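Iron-binding zinc finger CDGSH type domain-containing protein (Magnetospirillum magneticum, PDB 3TBN) binds two [2Fe-2S] clusters, one in each of its two CDGSH-type iron-sulfur modules, within a single chain. Local coordinates at residues A[40-44]-A[68-72]. Sequence-based numbering, arbitrary orientation.
With FES (Fe2/s2 (inorganic) cluster), chain C; FES (Fe2/s2 (inorganic) cluster), chain B.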
loop_
_atom_site.group_PDB
_atom_site.type_symbol
_atom_site.label_atom_id
_atom_site.label_comp_id
_atom_site.label_asym_id
_atom_site.label_seq_id
_atom_site.Cartn_x
_atom_site.Cartn_y
_atom_site.Cartn_z
ATOM N N ALA A 40 7.144 -4.960 -6.886
ATOM C CA ALA A 40 6.302 -6.147 -6.773
ATOM C C ALA A 40 4.984 -5.792 -6.080
ATOM O O ALA A 40 4.556 -6.478 -5.153
ATOM C CB ALA A 40 7.036 -7.248 -6.014
ATOM N N GLN A 41 4.343 -4.717 -6.526
ATOM C CA GLN A 41 3.127 -4.245 -5.876
ATOM C C GLN A 41 2.091 -5.360 -5.821
ATOM O O GLN A 41 1.948 -6.129 -6.768
ATOM C CB GLN A 41 2.542 -3.059 -6.638
ATOM C CG GLN A 41 3.366 -1.793 -6.549
ATOM C CD GLN A 41 3.411 -1.230 -5.148
ATOM O OE1 GLN A 41 2.479 -1.394 -4.368
ATOM N NE2 GLN A 41 4.502 -0.550 -4.823
ATOM N N PRO A 42 1.317 -5.426 -4.733
ATOM C CA PRO A 42 1.246 -4.462 -3.631
ATOM C C PRO A 42 2.188 -4.750 -2.461
ATOM O O PRO A 42 1.992 -4.174 -1.396
ATOM C CB PRO A 42 -0.202 -4.609 -3.167
ATOM C CG PRO A 42 -0.482 -6.062 -3.375
ATOM C CD PRO A 42 0.231 -6.423 -4.655
ATOM N N PHE A 43 3.175 -5.618 -2.650
ATOM C CA PHE A 43 4.005 -6.082 -1.543
ATOM C C PHE A 43 5.360 -5.402 -1.490
ATOM O O PHE A 43 5.934 -5.058 -2.512
ATOM C CB PHE A 43 4.153 -7.597 -1.630
ATOM C CG PHE A 43 2.835 -8.295 -1.680
ATOM C CD1 PHE A 43 2.426 -8.984 -2.812
ATOM C CD2 PHE A 43 1.962 -8.200 -0.609
ATOM C CE1 PHE A 43 1.179 -9.601 -2.851
ATOM C CE2 PHE A 43 0.722 -8.806 -0.649
ATOM C CZ PHE A 43 0.332 -9.505 -1.769
ATOM N N CYS A 44 5.856 -5.224 -0.273
ATOM C CA CYS A 44 7.147 -4.606 -0.020
ATOM C C CYS A 44 8.278 -5.416 -0.632
ATOM O O CYS A 44 8.302 -6.633 -0.499
ATOM C CB CYS A 44 7.339 -4.514 1.493
ATOM S SG CYS A 44 8.917 -3.834 2.057
ATOM N N PHE A 68 -5.730 -4.773 -1.819
ATOM C CA PHE A 68 -4.691 -3.954 -1.222
ATOM C C PHE A 68 -4.643 -2.582 -1.889
ATOM O O PHE A 68 -4.854 -2.448 -3.091
ATOM C CB PHE A 68 -3.338 -4.648 -1.349
ATOM C CG PHE A 68 -3.177 -5.835 -0.451
ATOM C CD1 PHE A 68 -2.932 -5.669 0.902
ATOM C CD2 PHE A 68 -3.252 -7.117 -0.959
ATOM C CE1 PHE A 68 -2.769 -6.766 1.731
ATOM C CE2 PHE A 68 -3.087 -8.211 -0.136
ATOM C CZ PHE A 68 -2.848 -8.035 1.208
ATOM N N CYS A 69 -4.362 -1.558 -1.100
ATOM C CA CYS A 69 -4.305 -0.200 -1.612
ATOM C C CYS A 69 -3.093 -0.001 -2.527
ATOM O O CYS A 69 -1.961 -0.321 -2.160
ATOM C CB CYS A 69 -4.275 0.777 -0.436
ATOM S SG CYS A 69 -3.989 2.509 -0.867
ATOM N N GLY A 70 -3.348 0.510 -3.727
ATOM C CA GLY A 70 -2.304 0.832 -4.683
ATOM C C GLY A 70 -1.890 2.297 -4.680
ATOM O O GLY A 70 -0.776 2.623 -5.089
ATOM N N CYS A 71 -2.780 3.179 -4.232
ATOM C CA CYS A 71 -2.526 4.619 -4.271
ATOM C C CYS A 71 -1.703 5.089 -3.076
ATOM O O CYS A 71 -1.120 6.175 -3.109
ATOM C CB CYS A 71 -3.843 5.408 -4.343
ATOM S SG CYS A 71 -4.819 5.451 -2.812
ATOM N N LYS A 72 -1.681 4.257 -2.035
ATOM C CA LYS A 72 -0.949 4.468 -0.782
ATOM C C LYS A 72 -1.559 5.544 0.123
ATOM O O LYS A 72 -0.967 5.912 1.137
ATOM C CB LYS A 72 0.542 4.712 -1.047
ATOM C CG LYS A 72 1.166 3.687 -2.001
ATOM C CD LYS A 72 0.784 2.250 -1.648
ATOM C CE LYS A 72 1.435 1.245 -2.591
ATOM N NZ LYS A 72 0.995 -0.152 -2.304
HETATM FE FE1 FES C . -8.130 2.434 -3.139
HETATM FE FE2 FES C . -5.704 3.314 -2.276
HETATM S S1 FES C . -6.131 2.057 -4.064
HETATM S S2 FES C . -7.682 3.633 -1.319
HETATM FE FE1 FES B . 8.796 -1.564 1.485
HETATM FE FE2 FES B . 7.366 0.071 -0.124
HETATM S S1 FES B . 9.009 -1.295 -0.712
HETATM S S2 FES B . 7.080 -0.242 2.064
#
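Phe-43 sends the edge of its ring toward the face of Phe-68, a T-shaped pair with centroids 5.4 Å apart and planes at 72°, joining the two CDGSH cluster-binding loops of this tandem protein. Pro-42, which follows a cis peptide bond, fills the angle between the rings: its CG sits over the centre of one face of Phe-43, while its CB meets Phe-68 CB at 3.6 Å. Tyr-58 also meets the Phe-68 ring, with the planes nearly perpendicular. Beside these apolar contacts lies a buried ammonium group. Lys-72 bends at chi2 (-46°) and then runs extended toward the 40-44 loop, where NZ donates to Gln-41 OE1 at 2.8 Å, with NZ lying 21° out of the carbonyl plane. The same NZ bonds to Cys-33 O and Cys-69 O, backbone carbonyls of cysteines from the two cluster pockets, so three oxygens grip one charge between the modules. A methionine in its place would probably leave Gln-41 OE1 and the Cys-33 and Cys-69 carbonyls without the ammonium that draws them together. Each loop also holds its own cluster: Cys-44 SG binds FE1 of the chain B cluster, and Cys-69 SG and Cys-71 SG both bind FE2 of the chain C cluster, the last two each at 2.4 Å.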